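Local coordinates for actin-binding protein, cofilin/tropomyosin family protein, putative (Entamoeba histolytica, PDB 4LIZ) that binds actin filaments and stabilises them, and may contribute to phagocytosis and pseudopod formation by helping to maintain filamentous actin, at residues A[7-10]-A[11-15]; A[49-52]-A[53-57]; A[83-86]-A[87-91]; A[95-98]-A[99-103]. All blocks are in the same frame, centred on the assembly; numbering follows the deposited sequence.

Interaction 1 of 4, residues A[7-10]-A[11-15]. With NA (sodium ion), chain C.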
ATOM      1  N   SER A   7       5.055   7.317  12.713  1.00 17.84           N
ATOM      2  CA  SER A   7       4.461   8.651  12.816  1.00 17.70           C
ATOM      3  C   SER A   7       4.008   9.258  11.484  1.00 16.43           C
ATOM      4  O   SER A   7       3.090  10.121  11.493  1.00 19.89           O
ATOM      5  CB  SER A   7       5.381   9.579  13.589  1.00 18.30           C
ATOM      6  OG  SER A   7       6.585   9.801  13.025  1.00 20.13           O
ATOM      7  N   GLU A   8       4.653   8.929  10.396  1.00 15.56           N
ATOM      8  CA  GLU A   8       4.353   9.449   9.058  1.00 14.68           C
ATOM      9  C   GLU A   8       3.180   8.793   8.363  1.00 13.02           C
ATOM     10  O   GLU A   8       2.795   9.207   7.288  1.00 14.43           O
ATOM     11  CB  GLU A   8       5.571   9.506   8.137  1.00 16.83           C
ATOM     12  CG  GLU A   8       6.736  10.345   8.593  1.00 18.79           C
ATOM     13  CD  GLU A   8       6.371  11.807   8.410  1.00 21.20           C
ATOM     14  OE1 GLU A   8       5.979  12.175   7.276  1.00 20.76           O
ATOM     15  OE2 GLU A   8       6.462  12.490   9.402  1.00 23.94           O
ATOM     16  N   VAL A   9       2.641   7.724   8.910  1.00 13.60           N
ATOM     17  CA  VAL A   9       1.655   6.894   8.216  1.00 13.32           C
ATOM     18  C   VAL A   9       0.231   7.374   8.245  1.00 11.98           C
ATOM     19  O   VAL A   9      -0.489   7.366   7.280  1.00 13.05           O
ATOM     20  CB  VAL A   9       1.775   5.390   8.667  1.00 14.17           C
ATOM     21  CG1 VAL A   9       0.733   4.537   7.959  1.00 13.62           C
ATOM     22  CG2 VAL A   9       3.187   4.885   8.452  1.00 15.78           C
ATOM     23  N   ALA A  10      -0.250   7.709   9.493  1.00 12.82           N
ATOM     24  CA  ALA A  10      -1.646   7.965   9.647  1.00 13.34           C
ATOM     25  C   ALA A  10      -2.207   9.145   8.818  1.00 11.32           C
ATOM     26  O   ALA A  10      -3.337   9.109   8.354  1.00 12.57           O
ATOM     27  CB  ALA A  10      -1.988   8.129  11.137  1.00 14.50           C
ATOM     28  N   GLY A  11      -1.392  10.164   8.741  1.00 13.29           N
ATOM     29  CA  GLY A  11      -1.822  11.347   8.002  1.00 13.32           C
ATOM     30  C   GLY A  11      -2.218  11.126   6.556  1.00 11.12           C
ATOM     31  O   GLY A  11      -3.323  11.394   6.079  1.00 13.10           O
ATOM     32  N   PRO A  12      -1.227  10.549   5.804  1.00 11.16           N
ATOM     33  CA  PRO A  12      -1.569  10.287   4.446  1.00 10.60           C
ATOM     34  C   PRO A  12      -2.644   9.227   4.224  1.00 10.24           C
ATOM     35  O   PRO A  12      -3.353   9.282   3.246  1.00 12.32           O
ATOM     36  CB  PRO A  12      -0.209   9.801   3.828  1.00 13.12           C
ATOM     37  CG  PRO A  12       0.793  10.363   4.722  1.00 12.92           C
ATOM     38  CD  PRO A  12       0.216  10.414   6.104  1.00 11.17           C
ATOM     39  N   VAL A  13      -2.748   8.233   5.091  1.00 12.19           N
ATOM     40  CA  VAL A  13      -3.819   7.244   5.036  1.00 12.76           C
ATOM     41  C   VAL A  13      -5.216   7.942   5.138  1.00 11.27           C
ATOM     42  O   VAL A  13      -6.058   7.685   4.347  1.00 12.93           O
ATOM     43  CB  VAL A  13      -3.553   6.178   6.160  1.00 14.01           C
ATOM     44  CG1 VAL A  13      -4.802   5.294   6.344  1.00 14.14           C
ATOM     45  CG2 VAL A  13      -2.327   5.333   5.793  1.00 15.67           C
ATOM     46  N   ALA A  14      -5.272   8.859   6.089  1.00 12.24           N
ATOM     47  CA  ALA A  14      -6.507   9.610   6.228  1.00 12.76           C
ATOM     48  C   ALA A  14      -6.831  10.446   4.956  1.00 11.72           C
ATOM     49  O   ALA A  14      -7.970  10.591   4.536  1.00 12.83           O
ATOM     50  CB  ALA A  14      -6.432  10.538   7.407  1.00 12.42           C
ATOM     51  N   GLU A  15      -5.747  11.000   4.344  1.00 11.35           N
ATOM     52  CA  GLU A  15      -5.906  11.740   3.104  1.00 11.28           C
ATOM     53  C   GLU A  15      -6.522  10.888   1.982  1.00 12.12           C
ATOM     54  O   GLU A  15      -7.351  11.298   1.201  1.00 13.55           O
ATOM     55  CB  GLU A  15      -4.623  12.413   2.677  1.00 12.13           C
ATOM     56  CG  GLU A  15      -4.114  13.466   3.641  1.00 12.31           C
ATOM     57  CD  GLU A  15      -2.967  14.189   3.051  1.00 15.20           C
ATOM     58  OE1 GLU A  15      -1.823  13.766   3.158  1.00 13.95           O
ATOM     59  OE2 GLU A  15      -3.208  15.271   2.481  1.00 19.08           O
TER
HETATM   60 NA    NA C 202      -8.521  11.383  -0.783  1.00 14.50          NA
HETATM   61  O   HOH W   1       0.993  11.027   9.977  1.00 19.32           O
HETATM   62  O   HOH W   2     -10.131  10.949  -2.461  1.00 21.31           O

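Interaction 2 of 4, residues A[49-52]-A[53-57]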
ATOM      1  N   GLU A  49      -1.199   2.363 -11.207  1.00 15.21           N
ATOM      2  CA  GLU A  49      -0.066   2.660 -12.038  0.50 16.07           C
ATOM      3  C   GLU A  49       0.939   3.621 -11.378  1.00 14.22           C
ATOM      4  O   GLU A  49       2.096   3.492 -11.500  1.00 15.41           O
ATOM      5  CB  GLU A  49      -0.455   2.982 -13.510  0.50 20.10           C
ATOM      6  CG  GLU A  49      -1.424   1.897 -14.085  0.50 20.77           C
ATOM      7  CD  GLU A  49      -0.942   0.390 -14.025  0.50 23.47           C
ATOM      8  OE1 GLU A  49       0.250   0.068 -14.132  0.50 20.00           O
ATOM      9  OE2 GLU A  49      -1.831  -0.489 -13.809  0.50 24.58           O
ATOM     10  N   GLU A  50       0.401   4.610 -10.696  1.00 14.59           N
ATOM     11  CA  GLU A  50       1.226   5.551  -9.964  1.00 13.35           C
ATOM     12  C   GLU A  50       2.011   4.894  -8.804  1.00 12.61           C
ATOM     13  O   GLU A  50       3.142   5.172  -8.571  1.00 13.95           O
ATOM     14  CB  GLU A  50       0.383   6.701  -9.443  1.00 14.63           C
ATOM     15  CG  GLU A  50      -0.046   7.701 -10.494  1.00 15.95           C
ATOM     16  CD  GLU A  50      -1.110   7.199 -11.462  1.00 17.80           C
ATOM     17  OE1 GLU A  50      -1.904   6.344 -11.172  1.00 17.25           O
ATOM     18  OE2 GLU A  50      -1.143   7.702 -12.576  1.00 28.53           O
ATOM     19  N   VAL A  51       1.345   3.990  -8.118  1.00 12.97           N
ATOM     20  CA  VAL A  51       2.007   3.236  -7.095  1.00 12.15           C
ATOM     21  C   VAL A  51       3.146   2.412  -7.704  1.00 11.65           C
ATOM     22  O   VAL A  51       4.213   2.415  -7.228  1.00 12.66           O
ATOM     23  CB  VAL A  51       0.964   2.300  -6.414  1.00 11.96           C
ATOM     24  CG1 VAL A  51       1.586   1.155  -5.625  1.00 12.28           C
ATOM     25  CG2 VAL A  51      -0.000   3.082  -5.551  1.00 12.60           C
ATOM     26  N   LYS A  52       2.851   1.744  -8.806  1.00 13.10           N
ATOM     27  CA  LYS A  52       3.828   0.852  -9.407  1.00 13.33           C
ATOM     28  C   LYS A  52       5.040   1.643  -9.836  1.00 13.84           C
ATOM     29  O   LYS A  52       6.103   1.199  -9.658  1.00 15.77           O
ATOM     30  CB  LYS A  52       3.228   0.044 -10.562  1.00 13.07           C
ATOM     31  CG  LYS A  52       2.353  -1.108 -10.120  1.00 13.89           C
ATOM     32  CD  LYS A  52       1.583  -1.744 -11.259  1.00 16.13           C
ATOM     33  CE  LYS A  52       2.479  -2.539 -12.174  1.00 19.34           C
ATOM     34  NZ  LYS A  52       1.590  -3.134 -13.192  1.00 27.78           N
ATOM     35  N   ALA A  53       4.822   2.842 -10.363  1.00 12.99           N
ATOM     36  CA  ALA A  53       5.935   3.659 -10.724  1.00 14.69           C
ATOM     37  C   ALA A  53       6.894   4.051  -9.663  1.00 14.50           C
ATOM     38  O   ALA A  53       8.068   4.340  -9.867  1.00 17.80           O
ATOM     39  CB  ALA A  53       5.406   4.929 -11.413  1.00 16.74           C
ATOM     40  N   ALA A  54       6.380   4.084  -8.423  1.00 12.98           N
ATOM     41  CA  ALA A  54       7.135   4.392  -7.249  1.00 13.06           C
ATOM     42  C   ALA A  54       7.817   3.220  -6.522  1.00 12.42           C
ATOM     43  O   ALA A  54       8.656   3.476  -5.654  1.00 14.53           O
ATOM     44  CB  ALA A  54       6.260   5.177  -6.221  1.00 14.24           C
ATOM     45  N   LEU A  55       7.450   2.004  -6.928  1.00 13.69           N
ATOM     46  CA  LEU A  55       8.011   0.819  -6.273  1.00 13.53           C
ATOM     47  C   LEU A  55       9.414   0.496  -6.814  1.00 15.85           C
ATOM     48  O   LEU A  55       9.486   0.373  -8.043  1.00 20.30           O
ATOM     49  CB  LEU A  55       7.077  -0.332  -6.405  1.00 14.93           C
ATOM     50  CG  LEU A  55       5.743  -0.184  -5.687  1.00 14.27           C
ATOM     51  CD1 LEU A  55       4.777  -1.354  -5.965  1.00 16.55           C
ATOM     52  CD2 LEU A  55       5.907  -0.030  -4.215  1.00 13.42           C
ATOM     53  N   LYS A  56      10.381   0.308  -5.993  1.00 15.23           N
ATOM     54  CA  LYS A  56      11.806   0.190  -6.403  1.00 16.15           C
ATOM     55  C   LYS A  56      12.282  -1.245  -6.149  1.00 18.17           C
ATOM     56  O   LYS A  56      11.990  -1.875  -5.137  1.00 17.46           O
ATOM     57  CB  LYS A  56      12.628   1.183  -5.658  1.00 18.13           C
ATOM     58  CG  LYS A  56      12.265   2.653  -5.828  1.00 23.12           C
ATOM     59  CD  LYS A  56      12.188   3.016  -7.325  1.00 29.36           C
ATOM     60  CE  LYS A  56      11.772   4.480  -7.515  1.00 40.29           C
ATOM     61  NZ  LYS A  56      11.043   4.554  -8.802  1.00 43.74           N
ATOM     62  N   GLU A  57      12.981  -1.770  -7.162  1.00 19.40           N
ATOM     63  CA  GLU A  57      13.453  -3.144  -7.112  1.00 20.16           C
ATOM     64  C   GLU A  57      14.334  -3.467  -5.962  1.00 20.39           C
ATOM     65  O   GLU A  57      14.352  -4.639  -5.505  1.00 20.64           O
ATOM     66  CB  GLU A  57      14.283  -3.404  -8.420  1.00 22.96           C
ATOM     67  CG  GLU A  57      14.545  -4.911  -8.610  1.00 29.61           C
ATOM     68  CD  GLU A  57      15.642  -5.261  -9.586  1.00 48.67           C
ATOM     69  OE1 GLU A  57      15.971  -4.419 -10.464  1.00 52.94           O
ATOM     70  OE2 GLU A  57      16.133  -6.411  -9.450  1.00 51.32           O
TER
HETATM   71  O   HOH W   3       8.685   1.075 -10.604  1.00 30.08           O

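Interaction 3 of 4, residues A[83-86]-A[87-91]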
ATOM      1  N   SER A  83       2.012  -4.636   0.402  1.00 11.63           N
ATOM      2  CA  SER A  83       3.378  -4.744   0.888  1.00 11.43           C
ATOM      3  C   SER A  83       4.322  -5.137  -0.253  1.00 10.74           C
ATOM      4  O   SER A  83       3.941  -5.960  -1.080  1.00 12.45           O
ATOM      5  CB  SER A  83       3.474  -5.674   2.116  1.00 12.47           C
ATOM      6  OG  SER A  83       3.111  -6.982   1.744  1.00 13.09           O
ATOM      7  N   TRP A  84       5.499  -4.552  -0.306  1.00 10.71           N
ATOM      8  CA  TRP A  84       6.398  -4.729  -1.407  1.00 11.05           C
ATOM      9  C   TRP A  84       7.767  -5.026  -0.855  1.00 12.37           C
ATOM     10  O   TRP A  84       8.373  -4.273  -0.076  1.00 12.36           O
ATOM     11  CB  TRP A  84       6.511  -3.418  -2.256  1.00 11.22           C
ATOM     12  CG  TRP A  84       7.650  -3.360  -3.246  1.00 11.50           C
ATOM     13  CD1 TRP A  84       8.809  -2.823  -3.054  1.00 12.58           C
ATOM     14  CD2 TRP A  84       7.613  -3.910  -4.567  1.00 13.16           C
ATOM     15  NE1 TRP A  84       9.590  -2.908  -4.203  1.00 13.01           N
ATOM     16  CE2 TRP A  84       8.841  -3.573  -5.156  1.00 11.49           C
ATOM     17  CE3 TRP A  84       6.659  -4.573  -5.324  1.00 14.25           C
ATOM     18  CZ2 TRP A  84       9.116  -3.966  -6.492  1.00 13.78           C
ATOM     19  CZ3 TRP A  84       6.922  -4.960  -6.646  1.00 16.25           C
ATOM     20  CH2 TRP A  84       8.166  -4.639  -7.196  1.00 16.47           C
ATOM     21  N   ALA A  85       8.420  -6.138  -1.342  1.00 13.31           N
ATOM     22  CA  ALA A  85       9.764  -6.521  -1.034  1.00 15.19           C
ATOM     23  C   ALA A  85      10.435  -6.817  -2.347  1.00 16.21           C
ATOM     24  O   ALA A  85      10.272  -7.914  -2.894  1.00 17.25           O
ATOM     25  CB  ALA A  85       9.819  -7.798  -0.136  1.00 15.90           C
ATOM     26  N   GLY A  86      11.155  -5.843  -2.878  1.00 14.67           N
ATOM     27  CA  GLY A  86      11.775  -5.959  -4.190  1.00 15.21           C
ATOM     28  C   GLY A  86      12.815  -7.099  -4.204  1.00 18.40           C
ATOM     29  O   GLY A  86      13.461  -7.332  -3.161  1.00 18.11           O
ATOM     30  N   GLU A  87      12.958  -7.625  -5.412  1.00 19.54           N
ATOM     31  CA  GLU A  87      13.867  -8.802  -5.540  1.00 23.79           C
ATOM     32  C   GLU A  87      15.303  -8.395  -5.448  1.00 23.54           C
ATOM     33  O   GLU A  87      16.175  -9.294  -5.241  1.00 23.76           O
ATOM     34  CB  GLU A  87      13.568  -9.573  -6.803  1.00 24.23           C
ATOM     35  CG  GLU A  87      12.241 -10.298  -6.547  1.00 26.11           C
ATOM     36  CD  GLU A  87      11.638 -10.990  -7.779  1.00 40.27           C
ATOM     37  OE1 GLU A  87      12.207 -10.908  -8.900  1.00 37.89           O
ATOM     38  OE2 GLU A  87      10.536 -11.608  -7.624  1.00 48.12           O
ATOM     39  N   GLY A  88      15.644  -7.130  -5.510  1.00 19.48           N
ATOM     40  CA  GLY A  88      16.974  -6.520  -5.386  1.00 20.20           C
ATOM     41  C   GLY A  88      17.386  -6.101  -4.015  1.00 17.74           C
ATOM     42  O   GLY A  88      18.403  -5.546  -3.817  1.00 21.13           O
ATOM     43  N   ILE A  89      16.528  -6.307  -2.972  1.00 18.29           N
ATOM     44  CA  ILE A  89      16.905  -5.908  -1.635  1.00 18.34           C
ATOM     45  C   ILE A  89      18.232  -6.637  -1.249  1.00 18.09           C
ATOM     46  O   ILE A  89      18.334  -7.878  -1.430  1.00 21.08           O
ATOM     47  CB  ILE A  89      15.779  -6.299  -0.631  1.00 17.60           C
ATOM     48  CG1 ILE A  89      14.559  -5.348  -0.733  1.00 17.93           C
ATOM     49  CG2 ILE A  89      16.321  -6.181   0.765  1.00 18.94           C
ATOM     50  CD1 ILE A  89      13.365  -5.866   0.020  1.00 16.36           C
ATOM     51  N   LYS A  90      19.146  -5.851  -0.783  1.00 20.27           N
ATOM     52  CA  LYS A  90      20.514  -6.365  -0.526  1.00 22.92           C
ATOM     53  C   LYS A  90      20.601  -7.008   0.824  1.00 24.91           C
ATOM     54  O   LYS A  90      21.348  -7.966   0.957  1.00 26.07           O
ATOM     55  CB  LYS A  90      21.546  -5.203  -0.640  1.00 27.65           C
ATOM     56  CG  LYS A  90      21.721  -4.624  -2.061  1.00 38.11           C
ATOM     57  CD  LYS A  90      21.746  -5.642  -3.213  1.00 48.33           C
ATOM     58  CE  LYS A  90      21.734  -4.963  -4.632  1.00 55.71           C
ATOM     59  NZ  LYS A  90      20.408  -4.578  -5.333  1.00 43.35           N
ATOM     60  N   LYS A  91      19.885  -6.521   1.826  1.00 23.70           N
ATOM     61  CA  LYS A  91      20.040  -7.046   3.208  1.00 24.09           C
ATOM     62  C   LYS A  91      18.948  -8.017   3.591  1.00 25.60           C
ATOM     63  O   LYS A  91      17.800  -7.586   3.795  1.00 21.98           O
ATOM     64  CB  LYS A  91      20.073  -5.928   4.154  1.00 29.68           C
ATOM     65  CG  LYS A  91      21.178  -4.889   3.801  1.00 39.11           C
ATOM     66  CD  LYS A  91      21.424  -3.864   4.888  1.00 47.14           C
ATOM     67  CE  LYS A  91      20.157  -3.105   5.311  1.00 55.90           C
ATOM     68  NZ  LYS A  91      19.318  -2.503   4.213  1.00 53.85           N
TER

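Interaction 4 of 4, residues A[95-98]-A[99-103]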
ATOM      1  N   ARG A  95      14.564  -7.839   4.722  1.00 15.33           N
ATOM      2  CA  ARG A  95      13.507  -8.747   4.309  1.00 15.31           C
ATOM      3  C   ARG A  95      12.772  -9.434   5.494  1.00 14.92           C
ATOM      4  O   ARG A  95      11.581  -9.554   5.475  1.00 16.01           O
ATOM      5  CB  ARG A  95      14.088  -9.836   3.363  1.00 19.28           C
ATOM      6  CG  ARG A  95      14.797  -9.394   2.079  1.00 22.76           C
ATOM      7  CD  ARG A  95      15.188 -10.646   1.204  1.00 25.10           C
ATOM      8  NE  ARG A  95      15.721 -10.206  -0.036  1.00 30.85           N
ATOM      9  CZ  ARG A  95      14.925  -9.898  -1.062  1.00 22.33           C
ATOM     10  NH1 ARG A  95      13.680 -10.126  -0.968  1.00 28.29           N
ATOM     11  NH2 ARG A  95      15.454  -9.540  -2.208  1.00 30.67           N
ATOM     12  N   ALA A  96      13.602  -9.800   6.447  1.00 15.75           N
ATOM     13  CA  ALA A  96      13.037 -10.548   7.609  1.00 15.78           C
ATOM     14  C   ALA A  96      12.135  -9.742   8.450  1.00 15.56           C
ATOM     15  O   ALA A  96      11.310 -10.367   9.156  1.00 17.06           O
ATOM     16  CB  ALA A  96      14.111 -11.246   8.396  1.00 15.50           C
ATOM     17  N   VAL A  97      12.293  -8.429   8.493  1.00 13.79           N
ATOM     18  CA  VAL A  97      11.418  -7.571   9.330  1.00 15.24           C
ATOM     19  C   VAL A  97      10.073  -7.346   8.701  1.00 12.63           C
ATOM     20  O   VAL A  97       9.156  -6.822   9.339  1.00 13.69           O
ATOM     21  CB  VAL A  97      12.104  -6.261   9.736  1.00 16.51           C
ATOM     22  CG1 VAL A  97      11.922  -5.190   8.655  1.00 16.83           C
ATOM     23  CG2 VAL A  97      11.630  -5.828  11.083  1.00 21.30           C
HETATM   24  N   MSE A  98       9.868  -7.705   7.452  1.00 12.99           N
HETATM   25  CA  MSE A  98       8.682  -7.413   6.729  1.00 12.82           C
HETATM   26  C   MSE A  98       7.416  -7.786   7.440  1.00 13.67           C
HETATM   27  O   MSE A  98       6.454  -7.013   7.609  1.00 13.53           O
HETATM   28  CB  MSE A  98       8.676  -7.913   5.303  1.00 13.86           C
HETATM   29  CG  MSE A  98       7.357  -7.836   4.605  1.00 12.86           C
HETATM   30 SE   MSE A  98       6.759  -5.973   4.459  0.76 14.85          SE
HETATM   31  CE  MSE A  98       7.212  -5.583   2.608  1.00 15.17           C
ATOM     32  N   SER A  99       7.296  -9.036   7.944  1.00 12.78           N
ATOM     33  CA  SER A  99       6.026  -9.367   8.449  1.00 11.31           C
ATOM     34  C   SER A  99       5.702  -8.611   9.749  1.00 11.54           C
ATOM     35  O   SER A  99       4.525  -8.235   9.944  1.00 12.84           O
ATOM     36  CB  SER A  99       5.877 -10.925   8.758  1.00 12.44           C
ATOM     37  OG  SER A  99       5.868 -11.674   7.541  1.00 12.83           O
ATOM     38  N   ILE A 100       6.632  -8.485  10.673  1.00 12.48           N
ATOM     39  CA  ILE A 100       6.365  -7.806  11.962  1.00 13.76           C
ATOM     40  C   ILE A 100       6.078  -6.287  11.632  1.00 13.53           C
ATOM     41  O   ILE A 100       5.137  -5.711  12.215  1.00 13.91           O
ATOM     42  CB  ILE A 100       7.449  -8.001  12.998  1.00 14.62           C
ATOM     43  CG1 ILE A 100       6.973  -7.605  14.350  1.00 15.72           C
ATOM     44  CG2 ILE A 100       8.751  -7.438  12.626  1.00 13.63           C
ATOM     45  CD1 ILE A 100       7.859  -8.034  15.469  1.00 17.67           C
ATOM     46  N   LEU A 101       6.822  -5.726  10.675  1.00 13.01           N
ATOM     47  CA  LEU A 101       6.606  -4.287  10.340  1.00 13.07           C
ATOM     48  C   LEU A 101       5.235  -4.191   9.700  1.00 14.11           C
ATOM     49  O   LEU A 101       4.456  -3.251   9.981  1.00 13.55           O
ATOM     50  CB  LEU A 101       7.660  -3.864   9.450  1.00 12.32           C
ATOM     51  CG  LEU A 101       7.556  -2.405   8.895  1.00 12.91           C
ATOM     52  CD1 LEU A 101       7.373  -1.419  10.016  1.00 14.86           C
ATOM     53  CD2 LEU A 101       8.791  -2.113   8.094  1.00 14.10           C
ATOM     54  N   LYS A 102       4.879  -5.038   8.760  1.00 13.15           N
ATOM     55  CA  LYS A 102       3.581  -5.082   8.078  1.00 12.91           C
ATOM     56  C   LYS A 102       2.434  -5.119   9.090  1.00 13.56           C
ATOM     57  O   LYS A 102       1.427  -4.452   8.917  1.00 14.72           O
ATOM     58  CB  LYS A 102       3.547  -6.307   7.149  1.00 13.71           C
ATOM     59  CG  LYS A 102       2.304  -6.459   6.381  1.00 15.63           C
ATOM     60  CD  LYS A 102       2.217  -7.955   5.788  1.00 14.92           C
ATOM     61  CE  LYS A 102       3.351  -8.306   4.916  1.00 15.43           C
ATOM     62  NZ  LYS A 102       3.156  -9.631   4.279  1.00 16.37           N
ATOM     63  N   GLY A 103       2.571  -5.931  10.149  1.00 14.69           N
ATOM     64  CA  GLY A 103       1.542  -6.025  11.137  1.00 16.42           C
ATOM     65  C   GLY A 103       1.329  -4.677  11.807  1.00 14.97           C
ATOM     66  O   GLY A 103       0.160  -4.280  12.060  1.00 18.31           O
TER
HETATM   67  O   HOH W   4       8.965 -10.237  10.661  1.00 12.44           O

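Interaction 1 of 4, residues A[7-10]-A[11-15]
P12 sets its ring carbon CD only 3.1 Å from E8 O, where a regular helix would offer an N-H, and one residue earlier a water stands in for the direct bond between G11 N and S7 O. This water donates to S7 O and accepts from G11 N at 2.8 Å; residues 7-9 have helical backbone angles, though the regular bonds are absent. Proline suits the place because the first turn of a helix does not need its missing N-H, and its rigid ring holds the backbone already bent. Regular bonding starts with V13 N to V9 O, 3.3 Å and nearly straight at 164°, followed by A14 N to A10 O at 3.0 Å. Helix 10-17 begins here; in this ADF-homology fold it packs against the central sheet, with V9 and P12 touching strands 26-32 and 37-44. V9 and V13 stand side by side, V9 CG1 3.8 Å from V13 CG2. V13 carries CG1 anti to its N (chi1 168°), which turns CG2 back over V9 O at 3.1 Å. Small A10 and A14 take the exposed side. Further along, E15 turns its backbone O to the sodium ion at 2.3 Å; a water and the carbonyl oxygens of D18, N21 and V24 complete the site, while the carboxylate of E15 forms a salt bridge with K43.

Interaction 2 of 4, residues A[49-52]-A[53-57]
V51 and L55 lie side by side and point the same way, toward the sheet, with V51 CG1 4.1 Å from L55 CD1. Both are branched and apolar, as befits side chains pressed on strands 26-32 and 60-69. L55 holds CG beside its own N (chi1 -65°), which lays that carbon over V51 O at 3.4 Å. K52 leaves the helix on another side: its chain bends at chi3 (72°) and carries NZ to the backbone O of L124. A53 and A54 bring their methyls close to the carbonyls of the preceding turn, small enough not to disturb the helix as it runs out. A53 N reaches E49 O at 3.0 Å, but A54 N is held more closely by V51 O, at 3.0 Å, than by E50 O, which it meets only weakly. L55 N bonds K52 O at 3.1 Å from above the carbonyl plane. Helix 48-54 of the ADF-homology fold thus tightens into a last, narrower turn. Its end is polar: one water donates to both K52 O and L55 O, the amide of Q61 meets A54 O, and K56 NZ reaches A53 O weakly, so the last carbonyls rely mainly on neutral donors.

Interaction 3 of 4, residues A[83-86]-A[87-91]
The backbone at G86, against which I89 lays its side chain, also covers one face of the W84 indole: G86 N sits 3.6 Å above the ring plane, offset toward the rim. At the edge of the indole NE1 donates to K56 O, so the polar rim of this buried ring is satisfied. From roughly the opposite side of G86 N comes I89 CD1, 3.6 Å away. I89 sets CG1 beside its own N (chi1 -75°), which brings that carbon within 3.3 Å of G86 O, and its CD1 goes on to touch A85 CB at 4.0 Å. A branched apolar side chain suits this buried place, where it also meets L94 of the next helix. The other flat group, the carboxylate of E87, stands on an extended chain that leads away from the turn, and its OE2 is bonded to T119 OG1. The turn itself is closed by I89 N to G86 O, 3.2 Å and nearly straight at the hydrogen, although the donor lies well above the carbonyl plane. K90 curls back so that NZ meets G88 O at 2.7 Å, in the carbonyl plane and on a lone pair. This is a type I beta turn from G86 to I89. It carries the chain out of the end of strand 76-85 and leads to K91, the N-cap of helix 92-108, as the first connection of the beta-alpha-beta crossover in the ADF-homology fold.

Interaction 4 of 4, residues A[95-98]-A[99-103]
M98 and K102 meet on the side of this helical turn that faces the sheet, their side chains passing at a slant so that M98 CG lies 4.0 Å from K102 CE. M98 is a buried selenomethionine; its chain is bent at chi2 (62°), and the side chain packs on F62, S83 and H117. K102 offers its methylenes to the same layer, an amphipathic role that suits lysine near the border of a core. The backbone here is taut: L101 N bonds V97 O at 2.9 Å with the carbonyl aimed almost straight at it, and K102 N bonds M98 O at 2.8 Å.

The outer side is more exposed and interrupted by water. The N atoms of S99 and I100 lack the regular bonds to the turn before, and a water enters at the kink, donating to A96 O and accepting from I100 N at 2.9 Å. V97 and I100 still touch closely there, crossing at about a right angle with their CG2 methyls 3.6 Å apart, while small A96 and S99 lie exposed. Helix 92-108 is the helical limb of the beta-alpha-beta unit between strands 76-85 and 114-118, and in this family the long helix generally contributes to the actin-binding surface. The water bridge suggests that solvent helps satisfy A96 O and I100 N where the regular bond between them is missing, while the apolar face keeps the helix on the sheet.

The four contacts follow one another along the chain without overlap and surround one five-stranded mixed sheet. Interactions 1 and 4, with centres about 19 Å apart, lie on helices 10-17 and 92-108 on one face; interaction 2, on helix 48-54, lies on the other. Interaction 3 closes the end of strand 76-85 and joins the layers. It meets interaction 2 through K56 O to W84 NE1 and E57 O to G88 N, both 2.8 Å and probably hydrogen bonds, and it lies about 12 Å from interaction 4, centre to centre, with R95 reaching back over the turn. They sample helices on both faces of the sheet and the turn after strand 76-85 in this actin-binding domain.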